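Local coordinates for protein glucose-6-phosphate isomerase (Thermus thermophilus, PDB 1ZZG) that probably catalyses the reversible isomerization of glucose 6-phosphate to fructose 6-phosphate in glycolysis and gluconeogenesis, at residues M248-R253 / A345-T350; M211-A216 / L377-M382; H237-L242 / G358-A363; P323-L328 / Y333-T338. All coordinates share one frame; numbering follows the deposited sequence.

Interaction 1 (M248-R253 / A345-T350)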
loop_
_atom_site.group_PDB
_atom_site.type_symbol
_atom_site.label_atom_id
_atom_site.label_comp_id
_atom_site.label_asym_id
_atom_site.label_seq_id
_atom_site.Cartn_x
_atom_site.Cartn_y
_atom_site.Cartn_z
ATOM N N MET A 248 -5.453 10.301 2.436
ATOM C CA MET A 248 -4.152 10.299 3.099
ATOM C C MET A 248 -4.231 10.284 4.624
ATOM O O MET A 248 -4.779 11.197 5.238
ATOM C CB MET A 248 -3.368 11.524 2.622
ATOM C CG MET A 248 -1.929 11.619 3.088
ATOM S SD MET A 248 -1.133 13.030 2.254
ATOM C CE MET A 248 0.524 12.930 2.906
ATOM N N VAL A 249 -3.653 9.252 5.235
ATOM C CA VAL A 249 -3.686 9.111 6.687
ATOM C C VAL A 249 -2.336 9.357 7.356
ATOM O O VAL A 249 -1.344 8.711 7.020
ATOM C CB VAL A 249 -4.174 7.701 7.084
ATOM C CG1 VAL A 249 -4.276 7.588 8.598
ATOM C CG2 VAL A 249 -5.518 7.422 6.439
ATOM N N TYR A 250 -2.310 10.289 8.305
ATOM C CA TYR A 250 -1.091 10.610 9.033
ATOM C C TYR A 250 -0.915 9.743 10.266
ATOM O O TYR A 250 -1.060 10.210 11.396
ATOM C CB TYR A 250 -1.071 12.087 9.438
ATOM C CG TYR A 250 -0.423 12.944 8.387
ATOM C CD1 TYR A 250 -1.093 13.264 7.209
ATOM C CD2 TYR A 250 0.904 13.359 8.529
ATOM C CE1 TYR A 250 -0.458 13.970 6.191
ATOM C CE2 TYR A 250 1.549 14.065 7.516
ATOM C CZ TYR A 250 0.865 14.363 6.352
ATOM O OH TYR A 250 1.515 15.034 5.341
ATOM N N SER A 251 -0.594 8.478 10.027
ATOM C CA SER A 251 -0.386 7.501 11.085
ATOM C C SER A 251 0.221 6.249 10.475
ATOM O O SER A 251 -0.071 5.906 9.331
ATOM C CB SER A 251 -1.719 7.143 11.751
ATOM O OG SER A 251 -1.556 6.092 12.692
ATOM N N GLU A 252 1.086 5.578 11.230
ATOM C CA GLU A 252 1.688 4.343 10.749
ATOM C C GLU A 252 0.834 3.184 11.274
ATOM O O GLU A 252 0.678 2.160 10.607
ATOM C CB GLU A 252 3.137 4.220 11.238
ATOM C CG GLU A 252 3.848 2.929 10.825
ATOM C CD GLU A 252 4.056 2.783 9.314
ATOM O OE1 GLU A 252 3.869 3.764 8.557
ATOM O OE2 GLU A 252 4.425 1.667 8.883
ATOM N N ARG A 253 0.275 3.349 12.469
ATOM C CA ARG A 253 -0.581 2.313 13.048
ATOM C C ARG A 253 -1.766 2.056 12.110
ATOM O O ARG A 253 -2.258 0.928 12.005
ATOM C CB ARG A 253 -1.094 2.753 14.423
ATOM C CG ARG A 253 -0.002 2.905 15.478
ATOM C CD ARG A 253 -0.589 3.488 16.747
ATOM N NE ARG A 253 -1.654 2.638 17.265
ATOM C CZ ARG A 253 -2.607 3.050 18.090
ATOM N NH1 ARG A 253 -2.630 4.314 18.491
ATOM N NH2 ARG A 253 -3.531 2.196 18.521
ATOM N N ALA A 345 2.889 18.518 13.281
ATOM C CA ALA A 345 3.395 19.667 12.550
ATOM C C ALA A 345 3.454 19.377 11.055
ATOM O O ALA A 345 3.065 20.214 10.242
ATOM C CB ALA A 345 4.775 20.047 13.067
ATOM N N GLU A 346 3.939 18.192 10.689
ATOM C CA GLU A 346 4.034 17.841 9.277
ATOM C C GLU A 346 2.661 17.698 8.629
ATOM O O GLU A 346 2.477 18.046 7.461
ATOM C CB GLU A 346 4.816 16.538 9.095
ATOM C CG GLU A 346 6.257 16.609 9.563
ATOM C CD GLU A 346 7.096 15.499 8.976
ATOM O OE1 GLU A 346 7.413 15.574 7.771
ATOM O OE2 GLU A 346 7.423 14.544 9.710
ATOM N N ALA A 347 1.700 17.184 9.388
ATOM C CA ALA A 347 0.349 17.005 8.868
ATOM C C ALA A 347 -0.274 18.374 8.582
ATOM O O ALA A 347 -0.778 18.620 7.483
ATOM C CB ALA A 347 -0.500 16.231 9.879
ATOM N N GLU A 348 -0.223 19.264 9.569
ATOM C CA GLU A 348 -0.784 20.606 9.413
ATOM C C GLU A 348 -0.074 21.329 8.277
ATOM O O GLU A 348 -0.712 21.977 7.447
ATOM C CB GLU A 348 -0.626 21.422 10.704
ATOM C CG GLU A 348 -1.426 20.926 11.913
ATOM C CD GLU A 348 -2.933 21.083 11.753
ATOM O OE1 GLU A 348 -3.375 21.906 10.916
ATOM O OE2 GLU A 348 -3.676 20.391 12.480
ATOM N N ALA A 349 1.249 21.202 8.248
ATOM C CA ALA A 349 2.076 21.839 7.232
ATOM C C ALA A 349 1.703 21.379 5.828
ATOM O O ALA A 349 1.549 22.195 4.922
ATOM C CB ALA A 349 3.549 21.545 7.505
ATOM N N THR A 350 1.557 20.069 5.648
ATOM C CA THR A 350 1.205 19.522 4.343
ATOM C C THR A 350 -0.213 19.908 3.934
ATOM O O THR A 350 -0.474 20.208 2.765
ATOM C CB THR A 350 1.332 17.991 4.334
ATOM O OG1 THR A 350 2.696 17.628 4.578
ATOM C CG2 THR A 350 0.888 17.429 2.991
#

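Interaction 2 (M211-A216 / L377-M382)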
loop_
_atom_site.group_PDB
_atom_site.type_symbol
_atom_site.label_atom_id
_atom_site.label_comp_id
_atom_site.label_asym_id
_atom_site.label_seq_id
_atom_site.Cartn_x
_atom_site.Cartn_y
_atom_site.Cartn_z
ATOM N N MET A 211 -18.719 0.914 19.795
ATOM C CA MET A 211 -19.268 2.128 20.394
ATOM C C MET A 211 -18.983 3.310 19.468
ATOM O O MET A 211 -19.843 4.150 19.233
ATOM C CB MET A 211 -18.617 2.401 21.745
ATOM C CG MET A 211 -18.954 1.395 22.827
ATOM S SD MET A 211 -17.999 1.763 24.310
ATOM C CE MET A 211 -18.277 3.576 24.423
ATOM N N GLY A 212 -17.759 3.373 18.955
ATOM C CA GLY A 212 -17.397 4.450 18.050
ATOM C C GLY A 212 -18.229 4.389 16.784
ATOM O O GLY A 212 -18.648 5.422 16.261
ATOM N N ALA A 213 -18.475 3.179 16.284
ATOM C CA ALA A 213 -19.278 3.025 15.073
ATOM C C ALA A 213 -20.712 3.497 15.359
ATOM O O ALA A 213 -21.363 4.100 14.498
ATOM C CB ALA A 213 -19.274 1.560 14.606
ATOM N N ARG A 214 -21.193 3.229 16.568
ATOM C CA ARG A 214 -22.536 3.653 16.975
ATOM C C ARG A 214 -22.609 5.185 16.924
ATOM O O ARG A 214 -23.618 5.754 16.511
ATOM C CB ARG A 214 -22.833 3.165 18.396
ATOM C CG ARG A 214 -24.291 3.280 18.834
ATOM C CD ARG A 214 -24.479 2.601 20.190
ATOM N NE ARG A 214 -23.799 1.310 20.207
ATOM C CZ ARG A 214 -23.266 0.754 21.290
ATOM N NH1 ARG A 214 -23.339 1.373 22.459
ATOM N NH2 ARG A 214 -22.632 -0.407 21.197
ATOM N N LYS A 215 -21.535 5.850 17.346
ATOM C CA LYS A 215 -21.505 7.309 17.316
ATOM C C LYS A 215 -21.677 7.785 15.874
ATOM O O LYS A 215 -22.405 8.739 15.614
ATOM C CB LYS A 215 -20.181 7.830 17.877
ATOM C CG LYS A 215 -19.924 7.430 19.330
ATOM C CD LYS A 215 -21.019 7.939 20.262
ATOM C CE LYS A 215 -21.053 9.460 20.318
ATOM N NZ LYS A 215 -22.112 9.972 21.242
ATOM N N ALA A 216 -20.998 7.118 14.942
ATOM C CA ALA A 216 -21.098 7.462 13.528
ATOM C C ALA A 216 -22.552 7.300 13.079
ATOM O O ALA A 216 -23.078 8.141 12.342
ATOM C CB ALA A 216 -20.186 6.562 12.700
ATOM N N LEU A 377 -14.552 6.516 12.528
ATOM C CA LEU A 377 -14.114 6.875 11.177
ATOM C C LEU A 377 -14.554 5.873 10.107
ATOM O O LEU A 377 -15.102 6.251 9.073
ATOM C CB LEU A 377 -12.589 7.035 11.134
ATOM C CG LEU A 377 -11.977 7.326 9.756
ATOM C CD1 LEU A 377 -12.630 8.565 9.145
ATOM C CD2 LEU A 377 -10.474 7.525 9.894
ATOM N N MET A 378 -14.315 4.592 10.352
ATOM C CA MET A 378 -14.704 3.564 9.392
ATOM C C MET A 378 -16.209 3.536 9.124
ATOM O O MET A 378 -16.639 3.464 7.971
ATOM C CB MET A 378 -14.224 2.193 9.877
ATOM C CG MET A 378 -12.706 2.046 9.850
ATOM S SD MET A 378 -12.112 0.444 10.463
ATOM C CE MET A 378 -12.493 -0.606 9.052
ATOM N N GLN A 379 -17.012 3.592 10.181
ATOM C CA GLN A 379 -18.466 3.576 10.016
ATOM C C GLN A 379 -18.917 4.856 9.299
ATOM O O GLN A 379 -19.860 4.839 8.504
ATOM C CB GLN A 379 -19.161 3.470 11.379
ATOM C CG GLN A 379 -20.679 3.272 11.282
ATOM C CD GLN A 379 -21.069 1.846 10.931
ATOM O OE1 GLN A 379 -20.223 1.033 10.566
ATOM N NE2 GLN A 379 -22.358 1.538 11.036
ATOM N N HIS A 380 -18.235 5.961 9.590
ATOM C CA HIS A 380 -18.528 7.252 8.968
ATOM C C HIS A 380 -18.331 7.153 7.460
ATOM O O HIS A 380 -19.149 7.648 6.682
ATOM C CB HIS A 380 -17.589 8.329 9.536
ATOM C CG HIS A 380 -17.586 9.612 8.760
ATOM N ND1 HIS A 380 -18.126 10.783 9.250
ATOM C CD2 HIS A 380 -17.098 9.910 7.530
ATOM C CE1 HIS A 380 -17.972 11.744 8.355
ATOM N NE2 HIS A 380 -17.351 11.240 7.303
ATOM N N LEU A 381 -17.232 6.524 7.051
ATOM C CA LEU A 381 -16.924 6.379 5.634
ATOM C C LEU A 381 -17.899 5.451 4.926
ATOM O O LEU A 381 -18.222 5.659 3.754
ATOM C CB LEU A 381 -15.484 5.893 5.455
ATOM C CG LEU A 381 -14.473 6.962 5.894
ATOM C CD1 LEU A 381 -13.076 6.374 5.971
ATOM C CD2 LEU A 381 -14.516 8.135 4.918
ATOM N N MET A 382 -18.376 4.429 5.630
ATOM C CA MET A 382 -19.335 3.527 5.019
ATOM C C MET A 382 -20.631 4.298 4.754
ATOM O O MET A 382 -21.252 4.113 3.710
ATOM C CB MET A 382 -19.572 2.301 5.910
ATOM C CG MET A 382 -18.394 1.329 5.871
ATOM S SD MET A 382 -18.628 -0.243 6.758
ATOM C CE MET A 382 -17.939 0.170 8.366
#

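Interaction 3 (H237-L242 / G358-A363)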
loop_
_atom_site.group_PDB
_atom_site.type_symbol
_atom_site.label_atom_id
_atom_site.label_comp_id
_atom_site.label_asym_id
_atom_site.label_seq_id
_atom_site.Cartn_x
_atom_site.Cartn_y
_atom_site.Cartn_z
ATOM N N HIS A 237 -19.134 14.546 -3.690
ATOM C CA HIS A 237 -20.122 14.763 -4.743
ATOM C C HIS A 237 -19.827 16.006 -5.584
ATOM O O HIS A 237 -19.977 15.988 -6.808
ATOM C CB HIS A 237 -21.526 14.898 -4.155
ATOM C CG HIS A 237 -22.587 15.102 -5.192
ATOM N ND1 HIS A 237 -22.800 14.205 -6.217
ATOM C CD2 HIS A 237 -23.476 16.107 -5.378
ATOM C CE1 HIS A 237 -23.777 14.649 -6.989
ATOM N NE2 HIS A 237 -24.204 15.800 -6.502
ATOM N N LEU A 238 -19.411 17.080 -4.920
ATOM C CA LEU A 238 -19.098 18.333 -5.603
ATOM C C LEU A 238 -17.844 18.216 -6.483
ATOM O O LEU A 238 -17.559 19.097 -7.294
ATOM C CB LEU A 238 -18.920 19.458 -4.579
ATOM C CG LEU A 238 -20.147 19.806 -3.727
ATOM C CD1 LEU A 238 -19.769 20.858 -2.711
ATOM C CD2 LEU A 238 -21.286 20.297 -4.611
ATOM N N HIS A 239 -17.101 17.126 -6.319
ATOM C CA HIS A 239 -15.906 16.902 -7.116
ATOM C C HIS A 239 -16.016 15.567 -7.837
ATOM O O HIS A 239 -15.012 14.967 -8.209
ATOM C CB HIS A 239 -14.657 16.910 -6.234
ATOM C CG HIS A 239 -14.439 18.199 -5.504
ATOM N ND1 HIS A 239 -15.054 18.489 -4.306
ATOM C CD2 HIS A 239 -13.684 19.283 -5.813
ATOM C CE1 HIS A 239 -14.688 19.696 -3.907
ATOM N NE2 HIS A 239 -13.858 20.199 -4.804
ATOM N N ARG A 240 -17.248 15.114 -8.047
ATOM C CA ARG A 240 -17.499 13.824 -8.700
ATOM C C ARG A 240 -16.929 13.718 -10.113
ATOM O O ARG A 240 -16.770 12.623 -10.649
ATOM C CB ARG A 240 -19.007 13.558 -8.741
ATOM C CG ARG A 240 -19.778 14.543 -9.612
ATOM C CD ARG A 240 -21.249 14.155 -9.762
ATOM N NE ARG A 240 -21.413 12.809 -10.311
ATOM C CZ ARG A 240 -22.590 12.255 -10.595
ATOM N NH1 ARG A 240 -23.710 12.934 -10.386
ATOM N NH2 ARG A 240 -22.648 11.019 -11.073
ATOM N N HIS A 241 -16.630 14.861 -10.710
ATOM C CA HIS A 241 -16.100 14.889 -12.060
ATOM C C HIS A 241 -14.565 14.833 -12.064
ATOM O O HIS A 241 -13.954 14.592 -13.105
ATOM C CB HIS A 241 -16.569 16.157 -12.750
ATOM C CG HIS A 241 -16.312 17.393 -11.944
ATOM N ND1 HIS A 241 -16.757 17.542 -10.649
ATOM C CD2 HIS A 241 -15.663 18.540 -12.251
ATOM C CE1 HIS A 241 -16.393 18.726 -10.191
ATOM N NE2 HIS A 241 -15.727 19.352 -11.143
ATOM N N LEU A 242 -13.934 15.127 -10.927
ATOM C CA LEU A 242 -12.471 15.056 -10.847
ATOM C C LEU A 242 -12.141 13.560 -10.816
ATOM O O LEU A 242 -12.734 12.807 -10.046
ATOM C CB LEU A 242 -11.956 15.746 -9.579
ATOM C CG LEU A 242 -12.206 17.259 -9.492
ATOM C CD1 LEU A 242 -11.420 17.861 -8.338
ATOM C CD2 LEU A 242 -11.794 17.905 -10.795
ATOM N N GLY A 358 -3.259 25.139 -4.523
ATOM C CA GLY A 358 -4.528 25.239 -5.234
ATOM C C GLY A 358 -5.395 23.989 -5.295
ATOM O O GLY A 358 -6.427 23.981 -5.976
ATOM N N GLN A 359 -4.994 22.932 -4.593
ATOM C CA GLN A 359 -5.759 21.688 -4.596
ATOM C C GLN A 359 -6.955 21.758 -3.652
ATOM O O GLN A 359 -6.899 22.400 -2.603
ATOM C CB GLN A 359 -4.871 20.500 -4.180
ATOM C CG GLN A 359 -3.776 20.135 -5.173
ATOM C CD GLN A 359 -4.297 19.411 -6.399
ATOM O OE1 GLN A 359 -5.491 19.420 -6.679
ATOM N NE2 GLN A 359 -3.394 18.790 -7.145
ATOM N N ARG A 360 -8.044 21.101 -4.037
ATOM C CA ARG A 360 -9.228 21.057 -3.195
ATOM C C ARG A 360 -8.915 20.024 -2.115
ATOM O O ARG A 360 -8.810 18.827 -2.397
ATOM C CB ARG A 360 -10.455 20.645 -4.016
ATOM C CG ARG A 360 -11.028 21.772 -4.884
ATOM C CD ARG A 360 -11.541 22.902 -3.994
ATOM N NE ARG A 360 -12.107 24.034 -4.724
ATOM C CZ ARG A 360 -13.304 24.047 -5.300
ATOM N NH1 ARG A 360 -14.089 22.980 -5.246
ATOM N NH2 ARG A 360 -13.716 25.138 -5.932
ATOM N N VAL A 361 -8.754 20.495 -0.882
ATOM C CA VAL A 361 -8.419 19.617 0.229
ATOM C C VAL A 361 -9.173 19.954 1.511
ATOM O O VAL A 361 -9.520 21.108 1.759
ATOM C CB VAL A 361 -6.898 19.677 0.521
ATOM C CG1 VAL A 361 -6.494 21.101 0.901
ATOM C CG2 VAL A 361 -6.537 18.700 1.633
ATOM N N TYR A 362 -9.423 18.927 2.317
ATOM C CA TYR A 362 -10.107 19.076 3.593
ATOM C C TYR A 362 -9.506 18.050 4.536
ATOM O O TYR A 362 -8.773 17.158 4.103
ATOM C CB TYR A 362 -11.620 18.851 3.435
ATOM C CG TYR A 362 -12.038 17.449 3.043
ATOM C CD1 TYR A 362 -12.320 16.485 4.011
ATOM C CD2 TYR A 362 -12.174 17.093 1.700
ATOM C CE1 TYR A 362 -12.735 15.202 3.651
ATOM C CE2 TYR A 362 -12.588 15.813 1.328
ATOM C CZ TYR A 362 -12.867 14.878 2.308
ATOM O OH TYR A 362 -13.302 13.633 1.948
ATOM N N ALA A 363 -9.807 18.170 5.820
ATOM C CA ALA A 363 -9.249 17.243 6.786
ATOM C C ALA A 363 -10.268 16.694 7.757
ATOM O O ALA A 363 -11.246 17.356 8.098
ATOM C CB ALA A 363 -8.118 17.922 7.564
#

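Interaction 4 (P323-L328 / Y333-T338)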
loop_
_atom_site.group_PDB
_atom_site.type_symbol
_atom_site.label_atom_id
_atom_site.label_comp_id
_atom_site.label_asym_id
_atom_site.label_seq_id
_atom_site.Cartn_x
_atom_site.Cartn_y
_atom_site.Cartn_z
ATOM N N PRO A 323 15.423 13.079 21.966
ATOM C CA PRO A 323 16.618 13.399 22.759
ATOM C C PRO A 323 17.704 14.132 21.979
ATOM O O PRO A 323 17.843 13.953 20.768
ATOM C CB PRO A 323 17.075 12.030 23.242
ATOM C CG PRO A 323 16.752 11.166 22.076
ATOM C CD PRO A 323 15.369 11.637 21.667
ATOM N N GLU A 324 18.469 14.971 22.669
ATOM C CA GLU A 324 19.533 15.706 22.000
ATOM C C GLU A 324 20.658 14.725 21.697
ATOM O O GLU A 324 20.858 13.754 22.427
ATOM C CB GLU A 324 20.032 16.859 22.880
ATOM C CG GLU A 324 20.810 16.444 24.110
ATOM C CD GLU A 324 21.132 17.623 25.018
ATOM O OE1 GLU A 324 21.499 18.699 24.494
ATOM O OE2 GLU A 324 21.025 17.470 26.258
ATOM N N VAL A 325 21.366 14.966 20.599
ATOM C CA VAL A 325 22.467 14.100 20.195
ATOM C C VAL A 325 23.764 14.895 20.142
ATOM O O VAL A 325 23.854 15.910 19.447
ATOM C CB VAL A 325 22.218 13.479 18.797
ATOM C CG1 VAL A 325 23.393 12.594 18.399
ATOM C CG2 VAL A 325 20.936 12.671 18.807
ATOM N N GLU A 326 24.763 14.437 20.886
ATOM C CA GLU A 326 26.056 15.104 20.895
ATOM C C GLU A 326 26.708 14.887 19.532
ATOM O O GLU A 326 26.875 13.748 19.093
ATOM C CB GLU A 326 26.947 14.523 21.996
ATOM C CG GLU A 326 27.163 13.023 21.885
ATOM C CD GLU A 326 28.183 12.500 22.880
ATOM O OE1 GLU A 326 27.965 12.669 24.101
ATOM O OE2 GLU A 326 29.200 11.918 22.439
ATOM N N GLY A 327 27.051 15.981 18.858
ATOM C CA GLY A 327 27.687 15.876 17.556
ATOM C C GLY A 327 26.736 15.958 16.375
ATOM O O GLY A 327 27.159 15.818 15.225
ATOM N N LEU A 328 25.455 16.179 16.646
ATOM C CA LEU A 328 24.461 16.284 15.580
ATOM C C LEU A 328 23.650 17.560 15.782
ATOM O O LEU A 328 22.421 17.528 15.885
ATOM C CB LEU A 328 23.535 15.064 15.596
ATOM C CG LEU A 328 22.630 14.889 14.376
ATOM C CD1 LEU A 328 23.484 14.645 13.143
ATOM C CD2 LEU A 328 21.680 13.724 14.604
ATOM N N TYR A 333 16.963 21.678 16.296
ATOM C CA TYR A 333 15.625 22.259 16.255
ATOM C C TYR A 333 14.575 21.209 16.628
ATOM O O TYR A 333 13.429 21.539 16.940
ATOM C CB TYR A 333 15.330 22.845 14.865
ATOM C CG TYR A 333 15.110 21.832 13.762
ATOM C CD1 TYR A 333 13.820 21.433 13.397
ATOM C CD2 TYR A 333 16.190 21.293 13.061
ATOM C CE1 TYR A 333 13.615 20.526 12.356
ATOM C CE2 TYR A 333 15.996 20.384 12.021
ATOM C CZ TYR A 333 14.709 20.006 11.673
ATOM O OH TYR A 333 14.522 19.112 10.642
ATOM N N LEU A 334 14.985 19.943 16.608
ATOM C CA LEU A 334 14.099 18.839 16.955
ATOM C C LEU A 334 14.253 18.423 18.418
ATOM O O LEU A 334 13.317 17.884 19.011
ATOM C CB LEU A 334 14.375 17.631 16.055
ATOM C CG LEU A 334 14.039 17.767 14.570
ATOM C CD1 LEU A 334 14.618 16.589 13.800
ATOM C CD2 LEU A 334 12.529 17.843 14.392
ATOM N N PHE A 335 15.429 18.668 18.996
ATOM C CA PHE A 335 15.677 18.292 20.388
ATOM C C PHE A 335 14.647 18.943 21.304
ATOM O O PHE A 335 14.340 20.128 21.162
ATOM C CB PHE A 335 17.089 18.713 20.837
ATOM C CG PHE A 335 18.210 18.132 20.005
ATOM C CD1 PHE A 335 18.005 17.021 19.191
ATOM C CD2 PHE A 335 19.483 18.693 20.056
ATOM C CE1 PHE A 335 19.053 16.477 18.438
ATOM C CE2 PHE A 335 20.542 18.158 19.308
ATOM C CZ PHE A 335 20.324 17.050 18.498
ATOM N N GLY A 336 14.109 18.170 22.242
ATOM C CA GLY A 336 13.122 18.714 23.157
ATOM C C GLY A 336 11.696 18.526 22.679
ATOM O O GLY A 336 10.780 18.415 23.492
ATOM N N LYS A 337 11.500 18.502 21.365
ATOM C CA LYS A 337 10.169 18.300 20.792
ATOM C C LYS A 337 9.860 16.811 20.885
ATOM O O LYS A 337 10.758 16.013 21.149
ATOM C CB LYS A 337 10.145 18.714 19.317
ATOM C CG LYS A 337 10.799 20.055 19.020
ATOM C CD LYS A 337 10.137 21.194 19.777
ATOM C CE LYS A 337 10.820 22.517 19.465
ATOM N NZ LYS A 337 10.316 23.619 20.327
ATOM N N THR A 338 8.601 16.436 20.664
ATOM C CA THR A 338 8.205 15.027 20.711
ATOM C C THR A 338 7.960 14.494 19.293
ATOM O O THR A 338 7.802 15.265 18.345
ATOM C CB THR A 338 6.905 14.815 21.525
ATOM O OG1 THR A 338 5.793 15.375 20.813
ATOM C CG2 THR A 338 7.014 15.478 22.894
#

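Interaction 1 (M248-R253 / A345-T350)
Tyr250, Ala347 and Thr350 make this contact, which joins the end of a strand to a helix lying over the mixed sheet of an SIS-type (sugar isomerase) domain. The chain has just left strand 244-249; Tyr250 is the centre of an inverse gamma turn, and its ring lies against helix 339-356. The methyl CB of Ala347 sits over one face of the ring, 3.7 Å from the centroid and 20° off the normal, a CH-pi contact shifted toward the CG-CD2 side. CA of Ala347 lies over the same ring, 3.5 Å from Tyr250 CE2, so the aromatic plane rests on helix backbone as well as on a methyl group. Further along, the phenol reaches Thr350 one helical turn on, where Tyr250 OH is 3.0 Å from Thr350 OG1. With chi1 -63°, Thr350 sets OG1 beside its own backbone N, 2.9 Å from Glu346 O. The phenol OH is hydrogen-bonded to Gln292 OE1, and Gln292 NE2 also holds Glu346 OE1, so one amide serves both the strand end and the helix. Leucine in place of Tyr250 would probably leave Gln292 OE1 without its phenol partner and a gap beside Thr350. The methyl CG2 of Thr350 lies 3.4 Å from Tyr250 OH, alongside the polar end of the phenol.

Interaction 2 (M211-A216 / L377-M382)
Helix segments 211-216 and 377-382 run in roughly the same direction, their axes 7.7 Å apart at closest approach and crossing at -36°. Two pairs of alpha carbons come equally near, Ala213 CA to Gln379 CA and Ala216 CA to His380 CA, each at 5.2 Å. The small alanine side chains of the first helix are consistent with so close an approach. CB of Ala216 points at the partner helix and meets Gln379 CB at 3.5 Å, while also lying 3.7 Å from His380 N, against the backbone of the second helix. Ala213, one turn earlier, brings its CB to 3.8 Å from Gln379 CB, and the base of the glutamine thus packs against both alanines. This is a buried helix-helix interface of the phosphoglucose isomerase fold, uniting helix 206-221 with the long helix 371-391, whose Leu377 and Met378 also pack on Leu257 of helix 257-269. Gln379 has CG anti to its backbone N (chi1 -173°) and bends at chi2 (78°), which puts CG 3.4 Å from Ala213 O and carries the amide on past Ala213 CB. Its NE2 is gripped by Asn217 OD1 and Trp43 O, fixing the rotation of the amide. The His380 imidazole leads away from the alanines, and its NE2 is hydrogen-bonded to Thr232 OG1 of helix 228-238.

Interaction 3 (H237-L242 / G358-A363)
Beyond the C-terminal end of helix 228-238, a type I beta turn from His239 to Leu242 leads toward the next strand of the mixed sheet, and its first residue reaches across to Arg360 of strand 360-366. The contact is essentially a single pair, His239 with Arg360. Arg360 NH1 donates to His239 NE2 over 2.8 Å in a clearly bent bond, with an N-H...N angle of 143°. Ring and guanidinium stand almost perpendicular, their planes 88° apart. The imidazole nitrogen lies near the guanidinium plane at its edge, whereas NH1 is tilted out of the ring plane of His239. A bend in the arginine chain makes this possible: chi2 is -64°, so the chain folds round NE2 instead of running straight past it. As a result Arg360 CG lies 3.2 Å from His239 NE2, and CB is 3.5 Å from that same nitrogen, placing the aliphatic base of the arginine beside the ring as well as its charged end. The other ring nitrogen, His239 ND1, is bonded to Leu235 O in the last turn of helix 228-238. With both nitrogens engaged, the imidazole is fixed in its rotation and ties the helix end to the strand. A proton on ND1 and the arginine hydrogen at NE2 would be consistent with a neutral ring. Both side chains also pack on Leu307 of strand 306-313, which lies next to strand 360-366 in the sheet, while Tyr362, farther along strand 360-366, packs against Leu235 and Leu236 of helix 228-238.

Interaction 4 (P323-L328 / Y333-T338)
Phe335 lays one face of its ring flat on the backbone of Glu324 and Val325. Glu324 CA stands over the ring centre, 3.3 Å from the centroid and 10° off the normal, which makes a nearly upright CH-pi contact. On that face CB of Glu324 reaches Phe335 CD2 at 3.4 Å, while Val325 N lies 3.1 Å from Phe335 CZ at the far end of the ring. With CG anti to its carbonyl carbon (chi1 -58°), Phe335 swings the ring toward segment 323-328. The Glu324 carboxylate leads away from the ring, leaving CB alone of its side-chain atoms to do the touching. All of this lies in the long excursion between strand 306-313 and helix 339-356, which has two type II beta turns: Val325 to Leu328, and Leu334 to Lys337 with Phe335 and Gly336 at its corners. Backbone bonds from Ile322 to Gly336 and Lys337 draw the two segments together. Replacing Phe335 by alanine would probably open a gap over the Glu324 backbone and leave the two turns less firmly joined. Leu328 O comes obliquely to Phe335 CZ at 3.4 Å. Pro323 O, which has no polar partner, approaches Phe335 CD1 obliquely at 3.5 Å. The excursion reaches the second subunit, where Val325 packs on Leu140 and the Tyr333 ring makes a cation-pi contact with Arg410, both of that subunit.

How the interactions relate
Interactions 1, 2 and 3 have centres 19 to 22 Å apart and do not touch; the centre of interaction 4 is 21 Å from that of interaction 1 but 39 Å from those of interactions 2 and 3. Along the chain the first segments run 211-216, 237-242, 248-253, 323-328 and the second ones return in reverse order, so each contact encloses the next. Interactions 1 and 3 share the mixed sheet: helix 228-238 leads into strand 244-249, and helix 339-356 into strand 360-366. Interaction 2 joins the helices bordering these elements, 206-221 and 371-391. Interactions 1 and 4 both touch the second subunit, linking the sheet's helical layer and the projecting loop to the dimer.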